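Local coordinates for protein single-stranded DNA specific exonuclease RecJ (Thermus thermophilus, PDB 2ZXR) that degrades single-stranded DNA in the 5' to 3' direction as a divalent-metal-dependent exonuclease of the RecJ family that acts in DNA repair, at residues L194-H199 with P205-Y210; A354-V359 with P424-A429; L388-G393 with G399-E404; L463-P468 with R528-L533. All blocks are in the same frame, centred on the assembly; numbering follows the deposited sequence.

Interaction 1 of 4, residues L194-H199 with P205-Y210; sequences LLWALH and PPPLEY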
loop_
_atom_site.group_PDB
_atom_site.type_symbol
_atom_site.label_atom_id
_atom_site.label_comp_id
_atom_site.label_asym_id
_atom_site.label_seq_id
_atom_site.Cartn_x
_atom_site.Cartn_y
_atom_site.Cartn_z
ATOM N N LEU A 194 -22.886 -14.783 0.405
ATOM C CA LEU A 194 -23.844 -15.791 0.839
ATOM C C LEU A 194 -25.244 -15.198 0.927
ATOM O O LEU A 194 -26.208 -15.811 0.449
ATOM C CB LEU A 194 -23.446 -16.361 2.205
ATOM C CG LEU A 194 -24.335 -17.476 2.786
ATOM C CD1 LEU A 194 -24.373 -18.661 1.812
ATOM C CD2 LEU A 194 -23.786 -17.942 4.161
ATOM N N LEU A 195 -25.383 -14.027 1.552
ATOM C CA LEU A 195 -26.705 -13.412 1.632
ATOM C C LEU A 195 -27.209 -13.155 0.194
ATOM O O LEU A 195 -28.390 -13.331 -0.114
ATOM C CB LEU A 195 -26.647 -12.080 2.405
ATOM C CG LEU A 195 -27.968 -11.290 2.480
ATOM C CD1 LEU A 195 -29.025 -12.127 3.175
ATOM C CD2 LEU A 195 -27.747 -9.969 3.204
ATOM N N TRP A 196 -26.292 -12.748 -0.685
ATOM C CA TRP A 196 -26.621 -12.444 -2.080
ATOM C C TRP A 196 -27.080 -13.716 -2.828
ATOM O O TRP A 196 -28.059 -13.693 -3.593
ATOM C CB TRP A 196 -25.393 -11.834 -2.760
ATOM C CG TRP A 196 -25.611 -11.223 -4.124
ATOM C CD1 TRP A 196 -26.622 -11.490 -5.004
ATOM C CD2 TRP A 196 -24.754 -10.280 -4.776
ATOM N NE1 TRP A 196 -26.440 -10.771 -6.164
ATOM C CE2 TRP A 196 -25.301 -10.022 -6.047
ATOM C CE3 TRP A 196 -23.568 -9.631 -4.406
ATOM C CZ2 TRP A 196 -24.708 -9.140 -6.959
ATOM C CZ3 TRP A 196 -22.974 -8.747 -5.321
ATOM C CH2 TRP A 196 -23.553 -8.515 -6.581
ATOM N N ALA A 197 -26.363 -14.814 -2.610
ATOM C CA ALA A 197 -26.714 -16.089 -3.225
ATOM C C ALA A 197 -28.136 -16.474 -2.796
ATOM O O ALA A 197 -28.924 -16.944 -3.607
ATOM C CB ALA A 197 -25.712 -17.167 -2.804
ATOM N N LEU A 198 -28.461 -16.270 -1.522
ATOM C CA LEU A 198 -29.798 -16.578 -1.021
ATOM C C LEU A 198 -30.860 -15.682 -1.699
ATOM O O LEU A 198 -31.946 -16.146 -2.044
ATOM C CB LEU A 198 -29.856 -16.390 0.503
ATOM C CG LEU A 198 -31.243 -16.569 1.151
ATOM C CD1 LEU A 198 -31.757 -17.997 0.923
ATOM C CD2 LEU A 198 -31.167 -16.264 2.639
ATOM N N HIS A 199 -30.555 -14.394 -1.851
ATOM C CA HIS A 199 -31.475 -13.462 -2.511
ATOM C C HIS A 199 -31.746 -13.915 -3.937
ATOM O O HIS A 199 -32.873 -13.849 -4.430
ATOM C CB HIS A 199 -30.888 -12.048 -2.532
ATOM C CG HIS A 199 -31.129 -11.297 -1.266
ATOM N ND1 HIS A 199 -31.505 -9.972 -1.248
ATOM C CD2 HIS A 199 -31.155 -11.716 0.022
ATOM C CE1 HIS A 199 -31.766 -9.610 -0.004
ATOM N NE2 HIS A 199 -31.562 -10.652 0.784
ATOM N N PRO A 205 -33.599 -8.843 -5.406
ATOM C CA PRO A 205 -32.468 -8.097 -5.949
ATOM C C PRO A 205 -31.230 -8.196 -5.052
ATOM O O PRO A 205 -31.316 -8.619 -3.890
ATOM C CB PRO A 205 -32.979 -6.659 -6.001
ATOM C CG PRO A 205 -34.467 -6.740 -5.691
ATOM C CD PRO A 205 -34.596 -7.936 -4.816
ATOM N N PRO A 206 -30.059 -7.817 -5.590
ATOM C CA PRO A 206 -28.781 -7.832 -4.866
ATOM C C PRO A 206 -28.938 -7.015 -3.560
ATOM O O PRO A 206 -29.472 -5.906 -3.566
ATOM C CB PRO A 206 -27.837 -7.150 -5.846
ATOM C CG PRO A 206 -28.384 -7.565 -7.191
ATOM C CD PRO A 206 -29.865 -7.429 -7.001
ATOM N N PRO A 207 -28.483 -7.559 -2.429
ATOM C CA PRO A 207 -28.581 -6.881 -1.128
ATOM C C PRO A 207 -27.523 -5.786 -0.980
ATOM O O PRO A 207 -26.706 -5.843 -0.061
ATOM C CB PRO A 207 -28.344 -8.017 -0.149
ATOM C CG PRO A 207 -27.257 -8.780 -0.845
ATOM C CD PRO A 207 -27.766 -8.844 -2.294
ATOM N N LEU A 208 -27.540 -4.799 -1.872
ATOM C CA LEU A 208 -26.555 -3.730 -1.858
ATOM C C LEU A 208 -26.522 -2.857 -0.596
ATOM O O LEU A 208 -25.478 -2.285 -0.283
ATOM C CB LEU A 208 -26.711 -2.845 -3.112
ATOM C CG LEU A 208 -26.583 -3.596 -4.450
ATOM C CD1 LEU A 208 -26.494 -2.609 -5.594
ATOM C CD2 LEU A 208 -25.332 -4.456 -4.440
ATOM N N GLU A 209 -27.635 -2.750 0.128
ATOM C CA GLU A 209 -27.624 -1.944 1.338
ATOM C C GLU A 209 -26.711 -2.561 2.423
ATOM O O GLU A 209 -26.438 -1.926 3.425
ATOM C CB GLU A 209 -29.061 -1.710 1.866
ATOM C CG GLU A 209 -29.712 -2.915 2.520
ATOM C CD GLU A 209 -31.170 -2.692 2.928
ATOM O OE1 GLU A 209 -31.493 -1.601 3.459
ATOM O OE2 GLU A 209 -31.999 -3.632 2.740
ATOM N N TYR A 210 -26.194 -3.771 2.192
ATOM C CA TYR A 210 -25.299 -4.446 3.154
ATOM C C TYR A 210 -23.839 -4.292 2.742
ATOM O O TYR A 210 -22.920 -4.812 3.406
ATOM C CB TYR A 210 -25.634 -5.942 3.221
ATOM C CG TYR A 210 -26.965 -6.225 3.857
ATOM C CD1 TYR A 210 -27.057 -6.413 5.223
ATOM C CD2 TYR A 210 -28.145 -6.277 3.086
ATOM C CE1 TYR A 210 -28.281 -6.651 5.837
ATOM C CE2 TYR A 210 -29.384 -6.514 3.690
ATOM C CZ TYR A 210 -29.441 -6.702 5.071
ATOM O OH TYR A 210 -30.632 -6.925 5.717
#
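Pro-207 is pressed against one side of helix 187-201, lying between Leu-195, Trp-196 and His-199; it is buried, and the packing round it is tight. Its CD sits over the five-membered ring of Trp-196, 3.7 Å from Trp-196 CG, in a CH-pi contact. Its CB lies over one face of the His-199 imidazole, toward the rim and 3.8 Å from His-199 CE1. Next to it, Leu-195 CD2 stands above the centre of the Tyr-210 ring, 3.8 Å from the centroid and only 12° off the normal; helix 83-98 covers both residues through Ile-91 and Arg-94. The outer side faces solvent. There Pro-205 and Pro-206 are exposed; the Pro-205 ring stands off from the helix, while Pro-206 lays CB over the indole near its rim, 3.8 Å from Trp-196 CE2. One polar bond ties down this edge: His-199 ND1 donates to Pro-205 O at 3.0 Å with an N-H...O angle of 162°, the oxygen lying in the imidazole plane, which helps to fix the ring's rotation. Pro-207 centres an inverse gamma turn, followed by a short 3-10 turn. This is a proline-rich loop between helices 187-201 and 211-220 of the DHH domain, folded back on the helix it has just left.

Interaction 2 of 4, residues A354-V359 with P424-A429; sequences ATLRPV and PVREVA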
loop_
_atom_site.group_PDB
_atom_site.type_symbol
_atom_site.label_atom_id
_atom_site.label_comp_id
_atom_site.label_asym_id
_atom_site.label_seq_id
_atom_site.Cartn_x
_atom_site.Cartn_y
_atom_site.Cartn_z
ATOM N N ALA A 354 9.584 0.193 13.960
ATOM C CA ALA A 354 10.626 1.099 14.410
ATOM C C ALA A 354 11.964 0.408 14.263
ATOM O O ALA A 354 13.016 1.035 14.190
ATOM C CB ALA A 354 10.400 1.431 15.895
ATOM N N THR A 355 11.886 -0.905 14.172
ATOM C CA THR A 355 13.050 -1.766 14.183
ATOM C C THR A 355 13.382 -2.598 12.927
ATOM O O THR A 355 14.543 -2.973 12.695
ATOM C CB THR A 355 12.831 -2.681 15.413
ATOM O OG1 THR A 355 13.818 -2.410 16.408
ATOM C CG2 THR A 355 12.768 -4.117 15.014
ATOM N N LEU A 356 12.372 -2.901 12.128
ATOM C CA LEU A 356 12.575 -3.730 10.944
ATOM C C LEU A 356 13.131 -5.105 11.349
ATOM O O LEU A 356 14.050 -5.631 10.721
ATOM C CB LEU A 356 13.528 -3.034 9.972
ATOM C CG LEU A 356 12.916 -2.556 8.646
ATOM C CD1 LEU A 356 11.477 -2.057 8.829
ATOM C CD2 LEU A 356 13.812 -1.480 8.064
ATOM N N ARG A 357 12.562 -5.675 12.413
ATOM C CA ARG A 357 12.964 -6.988 12.916
ATOM C C ARG A 357 11.727 -7.777 13.356
ATOM O O ARG A 357 10.707 -7.203 13.734
ATOM C CB ARG A 357 13.877 -6.851 14.134
ATOM C CG ARG A 357 15.206 -6.182 13.905
ATOM C CD ARG A 357 16.080 -7.013 13.019
ATOM N NE ARG A 357 17.377 -6.377 12.849
ATOM C CZ ARG A 357 18.370 -6.893 12.137
ATOM N NH1 ARG A 357 18.209 -8.063 11.532
ATOM N NH2 ARG A 357 19.509 -6.226 12.018
ATOM N N PRO A 358 11.809 -9.113 13.312
ATOM C CA PRO A 358 10.672 -9.933 13.732
ATOM C C PRO A 358 10.477 -9.623 15.225
ATOM O O PRO A 358 11.461 -9.365 15.941
ATOM C CB PRO A 358 11.171 -11.359 13.501
ATOM C CG PRO A 358 12.222 -11.211 12.440
ATOM C CD PRO A 358 12.925 -9.942 12.824
ATOM N N VAL A 359 9.236 -9.612 15.703
ATOM C CA VAL A 359 9.009 -9.327 17.111
ATOM C C VAL A 359 8.117 -10.391 17.709
ATOM O O VAL A 359 7.111 -10.802 17.114
ATOM C CB VAL A 359 8.393 -7.910 17.322
ATOM C CG1 VAL A 359 8.071 -7.659 18.811
ATOM C CG2 VAL A 359 9.386 -6.856 16.846
ATOM N N PRO A 424 16.297 -8.367 7.396
ATOM C CA PRO A 424 15.153 -7.910 6.589
ATOM C C PRO A 424 15.495 -6.520 6.029
ATOM O O PRO A 424 16.241 -5.770 6.660
ATOM C CB PRO A 424 14.010 -7.831 7.612
ATOM C CG PRO A 424 14.407 -8.870 8.662
ATOM C CD PRO A 424 15.898 -8.639 8.792
ATOM N N VAL A 425 14.954 -6.189 4.856
ATOM C CA VAL A 425 15.160 -4.878 4.234
ATOM C C VAL A 425 13.814 -4.293 3.808
ATOM O O VAL A 425 12.908 -5.029 3.419
ATOM C CB VAL A 425 16.071 -4.963 2.972
ATOM C CG1 VAL A 425 17.466 -5.389 3.375
ATOM C CG2 VAL A 425 15.466 -5.942 1.944
ATOM N N ARG A 426 13.684 -2.971 3.887
ATOM C CA ARG A 426 12.445 -2.290 3.505
ATOM C C ARG A 426 12.652 -1.621 2.148
ATOM O O ARG A 426 13.710 -1.051 1.877
ATOM C CB ARG A 426 12.064 -1.233 4.565
ATOM C CG ARG A 426 10.831 -0.391 4.221
ATOM C CD ARG A 426 10.125 0.201 5.462
ATOM N NE ARG A 426 10.853 1.292 6.120
ATOM C CZ ARG A 426 10.933 2.546 5.662
ATOM N NH1 ARG A 426 11.627 3.462 6.339
ATOM N NH2 ARG A 426 10.314 2.896 4.532
ATOM N N GLU A 427 11.662 -1.733 1.277
ATOM C CA GLU A 427 11.751 -1.090 -0.028
ATOM C C GLU A 427 10.758 0.073 -0.106
ATOM O O GLU A 427 9.683 0.010 0.483
ATOM C CB GLU A 427 11.434 -2.063 -1.161
ATOM C CG GLU A 427 11.102 -1.307 -2.456
ATOM C CD GLU A 427 10.923 -2.190 -3.676
ATOM O OE1 GLU A 427 11.930 -2.786 -4.135
ATOM O OE2 GLU A 427 9.775 -2.281 -4.180
ATOM N N VAL A 428 11.153 1.144 -0.786
ATOM C CA VAL A 428 10.281 2.295 -1.016
ATOM C C VAL A 428 10.176 2.307 -2.537
ATOM O O VAL A 428 11.181 2.465 -3.229
ATOM C CB VAL A 428 10.897 3.626 -0.555
ATOM C CG1 VAL A 428 9.943 4.765 -0.885
ATOM C CG2 VAL A 428 11.168 3.598 0.947
ATOM N N ALA A 429 8.975 2.091 -3.050
ATOM C CA ALA A 429 8.738 2.053 -4.487
ATOM C C ALA A 429 8.365 3.448 -5.005
ATOM O O ALA A 429 7.392 4.056 -4.567
ATOM C CB ALA A 429 7.625 1.038 -4.806
#
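Positive backbone angles at Leu-356 (phi 60°, psi 43°) end helix 341-355 and turn the chain so that this side chain faces the incoming segment 424-429. Its chi1 of -112° lies away from the staggered positions, and it carries CD2 to 3.9 Å from Arg-426 CB, the two side chains crossing at about a right angle. Arg-426 CG is anti to the backbone N; the chain then bends at chi3, which brings the edge of the guanidinium round toward Leu-356 CD1. Pro-424 packs against the backbone of the same turn, with its CB 3.8 Å from Leu-356 O. At the CD corner of the same ring, Arg-357 comes in: it starts out away from the segment, but a bend at chi2 returns its head to the proline, where Arg-357 NH1 comes to 3.6 Å from Pro-424 CD at an oblique angle. No hydrogen bond or salt bridge joins the two segments directly. The polar link is made by neighbours instead: Arg-4 NH1 bonds both Leu-356 O and Pro-424 O, while Asp-423, next to the proline, forms a salt bridge with Arg-357 NH1. That carboxylate probably offsets the charge of Arg-357, whose NE lies close to the like-charged Arg-4 NH2. The contact is largely buried, and Leu-372 and Ala-373 also touch Pro-424. It probably acts as a joint between the DHHA1 domain, through the turn linking helix 341-355 to strand 359-363, and the mixed sheet that includes the OB strands, entered here at strand 426-433.

Interaction 3 of 4, residues L388-G393 with G399-E404; sequences LLRYGG and GFAMDE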
loop_
_atom_site.group_PDB
_atom_site.type_symbol
_atom_site.label_atom_id
_atom_site.label_comp_id
_atom_site.label_asym_id
_atom_site.label_seq_id
_atom_site.Cartn_x
_atom_site.Cartn_y
_atom_site.Cartn_z
ATOM N N LEU A 388 6.138 -24.913 23.382
ATOM C CA LEU A 388 4.832 -24.263 23.407
ATOM C C LEU A 388 3.642 -25.139 23.734
ATOM O O LEU A 388 3.638 -26.333 23.443
ATOM C CB LEU A 388 4.604 -23.589 22.053
ATOM C CG LEU A 388 5.802 -22.787 21.547
ATOM C CD1 LEU A 388 5.527 -22.274 20.130
ATOM C CD2 LEU A 388 6.083 -21.639 22.506
ATOM N N LEU A 389 2.626 -24.534 24.333
ATOM C CA LEU A 389 1.410 -25.247 24.674
ATOM C C LEU A 389 0.560 -25.373 23.414
ATOM O O LEU A 389 -0.234 -26.310 23.263
ATOM C CB LEU A 389 0.642 -24.485 25.760
ATOM C CG LEU A 389 1.416 -24.416 27.073
ATOM C CD1 LEU A 389 0.679 -23.540 28.083
ATOM C CD2 LEU A 389 1.601 -25.867 27.614
ATOM N N ARG A 390 0.721 -24.412 22.513
ATOM C CA ARG A 390 -0.009 -24.410 21.254
ATOM C C ARG A 390 0.416 -23.168 20.498
ATOM O O ARG A 390 0.902 -22.199 21.102
ATOM C CB ARG A 390 -1.510 -24.362 21.498
ATOM C CG ARG A 390 -1.903 -23.314 22.506
ATOM C CD ARG A 390 -3.228 -22.704 22.161
ATOM N NE ARG A 390 -3.120 -21.253 21.990
ATOM C CZ ARG A 390 -3.727 -20.359 22.771
ATOM N NH1 ARG A 390 -4.483 -20.772 23.785
ATOM N NH2 ARG A 390 -3.594 -19.053 22.531
ATOM N N TYR A 391 0.249 -23.201 19.181
ATOM C CA TYR A 391 0.620 -22.065 18.347
ATOM C C TYR A 391 0.001 -22.203 16.963
ATOM O O TYR A 391 -0.425 -23.298 16.560
ATOM C CB TYR A 391 2.136 -21.976 18.209
ATOM C CG TYR A 391 2.754 -23.013 17.289
ATOM C CD1 TYR A 391 2.839 -24.357 17.664
ATOM C CD2 TYR A 391 3.296 -22.641 16.057
ATOM C CE1 TYR A 391 3.455 -25.301 16.838
ATOM C CE2 TYR A 391 3.918 -23.572 15.216
ATOM C CZ TYR A 391 3.998 -24.900 15.612
ATOM O OH TYR A 391 4.630 -25.816 14.791
ATOM N N GLY A 392 -0.028 -21.092 16.240
ATOM C CA GLY A 392 -0.568 -21.093 14.895
ATOM C C GLY A 392 -0.327 -19.749 14.238
ATOM O O GLY A 392 0.061 -18.797 14.909
ATOM N N GLY A 393 -0.547 -19.670 12.928
ATOM C CA GLY A 393 -0.347 -18.413 12.239
ATOM C C GLY A 393 0.220 -18.580 10.843
ATOM O O GLY A 393 0.203 -19.679 10.281
ATOM N N GLY A 399 0.449 -16.611 16.627
ATOM C CA GLY A 399 0.098 -16.518 18.030
ATOM C C GLY A 399 0.445 -17.825 18.723
ATOM O O GLY A 399 0.568 -18.866 18.066
ATOM N N PHE A 400 0.612 -17.779 20.041
ATOM C CA PHE A 400 0.927 -18.987 20.782
ATOM C C PHE A 400 0.617 -18.825 22.248
ATOM O O PHE A 400 0.185 -17.765 22.680
ATOM C CB PHE A 400 2.404 -19.391 20.573
ATOM C CG PHE A 400 3.428 -18.355 21.024
ATOM C CD1 PHE A 400 4.080 -18.482 22.259
ATOM C CD2 PHE A 400 3.768 -17.279 20.205
ATOM C CE1 PHE A 400 5.070 -17.541 22.667
ATOM C CE2 PHE A 400 4.737 -16.344 20.601
ATOM C CZ PHE A 400 5.392 -16.478 21.840
ATOM N N ALA A 401 0.782 -19.906 23.002
ATOM C CA ALA A 401 0.593 -19.881 24.432
ATOM C C ALA A 401 1.837 -20.629 24.909
ATOM O O ALA A 401 2.369 -21.491 24.187
ATOM C CB ALA A 401 -0.693 -20.612 24.838
ATOM N N MET A 402 2.295 -20.317 26.117
ATOM C CA MET A 402 3.505 -20.926 26.636
ATOM C C MET A 402 3.734 -20.564 28.100
ATOM O O MET A 402 3.379 -19.472 28.557
ATOM C CB MET A 402 4.699 -20.438 25.812
ATOM C CG MET A 402 6.067 -20.745 26.395
ATOM S SD MET A 402 7.441 -19.999 25.445
ATOM C CE MET A 402 7.602 -18.420 26.260
ATOM N N ASP A 403 4.339 -21.487 28.840
ATOM C CA ASP A 403 4.628 -21.238 30.237
ATOM C C ASP A 403 5.750 -20.203 30.229
ATOM O O ASP A 403 6.802 -20.430 29.631
ATOM C CB ASP A 403 5.085 -22.536 30.907
ATOM C CG ASP A 403 5.211 -22.393 32.402
ATOM O OD1 ASP A 403 6.004 -21.549 32.851
ATOM O OD2 ASP A 403 4.515 -23.121 33.128
ATOM N N GLU A 404 5.531 -19.058 30.869
ATOM C CA GLU A 404 6.563 -18.023 30.879
ATOM C C GLU A 404 7.909 -18.470 31.454
ATOM O O GLU A 404 8.935 -17.820 31.230
ATOM C CB GLU A 404 6.060 -16.784 31.621
ATOM C CG GLU A 404 4.858 -16.144 30.951
ATOM C CD GLU A 404 4.403 -14.849 31.640
ATOM O OE1 GLU A 404 4.856 -14.577 32.772
ATOM O OE2 GLU A 404 3.589 -14.106 31.048
#
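Tyr-391 and Phe-400 face each other as a non-hydrogen-bonded pair, their CB atoms 3.5 Å apart. Both place CG between the backbone N and the carbonyl carbon (chi1 74° and 60°), a choice that lifts the two rings off the same face of the sheet and away from the opposite strand. The phenol reaches helix 377-383, where Tyr-391 OH is hydrogen-bonded to Arg-382 NE; the phenyl meets the Phe-410 ring. Leu-388 joins this face by its CD2 branch, which comes obliquely to Phe-400 CD1 at 3.7 Å and touches Met-402 SD at 3.6 Å, with Met-402 CB and CG close by. Tyr-391 and Phe-400 belong to the beta hairpin of strands 390-393 and 397-401, whose first strand is an outermost one in the mixed sheet of the DHHA1 domain. Its hydrogen-bonded pairs are Arg-390 with Ala-401 and Gly-392 with Gly-399; in the latter, Gly-399 N reaches Gly-392 O at 2.8 Å. Next to the Arg-390 and Ala-401 pair, Leu-389 N bonds Ala-401 O at 3.1 Å from well above the carbonyl plane. On the face opposite the aromatics, Arg-390 folds back across the neighbouring strand through a chi1 of 47°, which sets CG between N and C, and unstaggered chi2 and chi3 angles. Its guanidinium thus lies flat over Ala-401, with Ala-401 CB beneath the group's centre, 3.7 Å from Arg-390 CZ.

Interaction 4 of 4, residues L463-P468 with R528-L533; sequences LLFGAP and RKPEAL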
loop_
_atom_site.group_PDB
_atom_site.type_symbol
_atom_site.label_atom_id
_atom_site.label_comp_id
_atom_site.label_asym_id
_atom_site.label_seq_id
_atom_site.Cartn_x
_atom_site.Cartn_y
_atom_site.Cartn_z
ATOM N N LEU A 463 9.409 10.868 -6.653
ATOM C CA LEU A 463 10.740 11.180 -6.205
ATOM C C LEU A 463 10.987 12.641 -6.526
ATOM O O LEU A 463 10.656 13.091 -7.614
ATOM C CB LEU A 463 11.740 10.296 -6.943
ATOM C CG LEU A 463 13.230 10.563 -6.734
ATOM C CD1 LEU A 463 13.647 10.141 -5.307
ATOM C CD2 LEU A 463 14.024 9.772 -7.783
ATOM N N LEU A 464 11.511 13.376 -5.557
ATOM C CA LEU A 464 11.884 14.767 -5.733
ATOM C C LEU A 464 13.372 14.749 -5.393
ATOM O O LEU A 464 13.839 13.871 -4.636
ATOM C CB LEU A 464 11.153 15.708 -4.787
ATOM C CG LEU A 464 9.673 15.945 -5.083
ATOM C CD1 LEU A 464 8.894 14.654 -4.805
ATOM C CD2 LEU A 464 9.150 17.089 -4.211
ATOM N N PHE A 465 14.115 15.700 -5.951
ATOM C CA PHE A 465 15.556 15.733 -5.747
ATOM C C PHE A 465 16.080 17.150 -5.837
ATOM O O PHE A 465 15.585 17.951 -6.635
ATOM C CB PHE A 465 16.229 14.873 -6.818
ATOM C CG PHE A 465 17.708 14.681 -6.610
ATOM C CD1 PHE A 465 18.625 15.631 -7.052
ATOM C CD2 PHE A 465 18.188 13.560 -5.940
ATOM C CE1 PHE A 465 20.015 15.469 -6.822
ATOM C CE2 PHE A 465 19.575 13.384 -5.705
ATOM C CZ PHE A 465 20.482 14.347 -6.150
ATOM N N GLY A 466 17.080 17.465 -5.017
ATOM C CA GLY A 466 17.659 18.792 -5.073
ATOM C C GLY A 466 18.232 19.364 -3.799
ATOM O O GLY A 466 18.425 18.665 -2.791
ATOM N N ALA A 467 18.530 20.656 -3.861
ATOM C CA ALA A 467 19.061 21.364 -2.713
ATOM C C ALA A 467 17.837 22.040 -2.132
ATOM O O ALA A 467 17.187 22.844 -2.791
ATOM C CB ALA A 467 20.102 22.399 -3.144
ATOM N N PRO A 468 17.488 21.689 -0.894
ATOM C CA PRO A 468 16.323 22.270 -0.228
ATOM C C PRO A 468 16.489 23.767 -0.065
ATOM O O PRO A 468 17.613 24.252 0.052
ATOM C CB PRO A 468 16.296 21.540 1.109
ATOM C CG PRO A 468 17.756 21.260 1.362
ATOM C CD PRO A 468 18.247 20.813 0.016
ATOM N N ARG A 528 16.275 11.647 2.471
ATOM C CA ARG A 528 17.663 11.259 2.708
ATOM C C ARG A 528 18.711 11.958 1.834
ATOM O O ARG A 528 18.394 12.637 0.856
ATOM C CB ARG A 528 17.805 9.755 2.478
ATOM C CG ARG A 528 17.680 9.387 1.001
ATOM C CD ARG A 528 17.864 7.899 0.724
ATOM N NE ARG A 528 17.925 7.632 -0.716
ATOM C CZ ARG A 528 18.125 6.429 -1.250
ATOM N NH1 ARG A 528 18.281 5.372 -0.467
ATOM N NH2 ARG A 528 18.166 6.281 -2.566
ATOM N N LYS A 529 19.972 11.780 2.207
ATOM C CA LYS A 529 21.071 12.311 1.421
ATOM C C LYS A 529 21.047 11.311 0.273
ATOM O O LYS A 529 20.851 10.123 0.500
ATOM C CB LYS A 529 22.382 12.208 2.203
ATOM C CG LYS A 529 23.644 12.346 1.358
ATOM C CD LYS A 529 24.901 12.251 2.232
ATOM C CE LYS A 529 26.173 12.393 1.409
ATOM N NZ LYS A 529 26.217 11.391 0.308
ATOM N N PRO A 530 21.232 11.771 -0.971
ATOM C CA PRO A 530 21.208 10.858 -2.123
ATOM C C PRO A 530 22.026 9.589 -1.910
ATOM O O PRO A 530 23.095 9.628 -1.323
ATOM C CB PRO A 530 21.751 11.727 -3.255
ATOM C CG PRO A 530 21.287 13.109 -2.852
ATOM C CD PRO A 530 21.603 13.134 -1.383
ATOM N N GLU A 531 21.519 8.457 -2.382
ATOM C CA GLU A 531 22.227 7.193 -2.218
ATOM C C GLU A 531 21.923 6.228 -3.350
ATOM O O GLU A 531 21.341 6.599 -4.374
ATOM C CB GLU A 531 21.830 6.532 -0.892
ATOM C CG GLU A 531 22.143 7.383 0.335
ATOM C CD GLU A 531 21.546 6.832 1.628
ATOM O OE1 GLU A 531 21.618 7.541 2.664
ATOM O OE2 GLU A 531 21.007 5.699 1.608
ATOM N N ALA A 532 22.320 4.978 -3.147
ATOM C CA ALA A 532 22.078 3.937 -4.128
ATOM C C ALA A 532 20.609 4.076 -4.487
ATOM O O ALA A 532 19.776 4.342 -3.613
ATOM C CB ALA A 532 22.351 2.554 -3.515
ATOM N N LEU A 533 20.299 3.915 -5.768
ATOM C CA LEU A 533 18.928 4.032 -6.242
ATOM C C LEU A 533 18.710 2.885 -7.210
ATOM O O LEU A 533 19.337 2.843 -8.253
ATOM C CB LEU A 533 18.763 5.369 -6.956
ATOM C CG LEU A 533 17.390 6.039 -6.973
ATOM C CD1 LEU A 533 17.439 7.280 -7.881
ATOM C CD2 LEU A 533 16.346 5.047 -7.456
#
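Pro-530 meets the Phe-465 ring at its outer end, while two residues earlier Arg-528, the last of strand 517-528, braces the loop that carries the proline. The Arg-528 guanidinium is held by a salt bridge from NE to Glu-504 and by a bond from NH2 to Ala-532 O, 2.7 Å long and bent at 138°. At Pro-530 the ring turns toward strand 462-466: Pro-530 CG lies 3.3 Å from Phe-465 CE2, and Pro-530 CB follows at 3.7 Å from the same carbon. The approach is oblique to the phenyl plane. Phe-465 reaches the proline because its CG is anti to the backbone N (chi1 -172°), and its ring also receives a cation-pi contact from Arg-640. Strand 462-466 is paired with 503-514, and 503-514 with 517-528, within the mixed sheet that contains the OB-domain strands; loop 529-533 touches this sheet through Pro-530 and Leu-533. Glu-531 then places CB over the centre of the guanidinium of Arg-528, with Glu-531 OE2 3.4 Å from Arg-528 NH1 as a pairing of charges without a directed N-H. Leu-533, buried, points toward strand 462-466, and its CD1 meets Leu-463 CD2 at 4.2 Å, beside Trp-7 and Val-9 of strand 5-9.

Interaction 2 is the most buried of the four, whereas interactions 1, 3 and 4 each mix buried residues with more exposed ones. Interactions 2 and 4 reach one sheet through its neighbouring strands 426-433 and 462-466; their nearest atoms are about 7 Å apart, and neither has a direct hydrogen bond between its segments. Interaction 3 is nested in the chain loop that interaction 2 closes and differs most in chemistry, resting largely on backbone hydrogen bonds between paired strands, which the other three lack between their segments. Interaction 1, in the DHH domain, joins aromatic faces and prolines with a single histidine bond; its centre is about 51 Å from that of interaction 4, across the chain's centre.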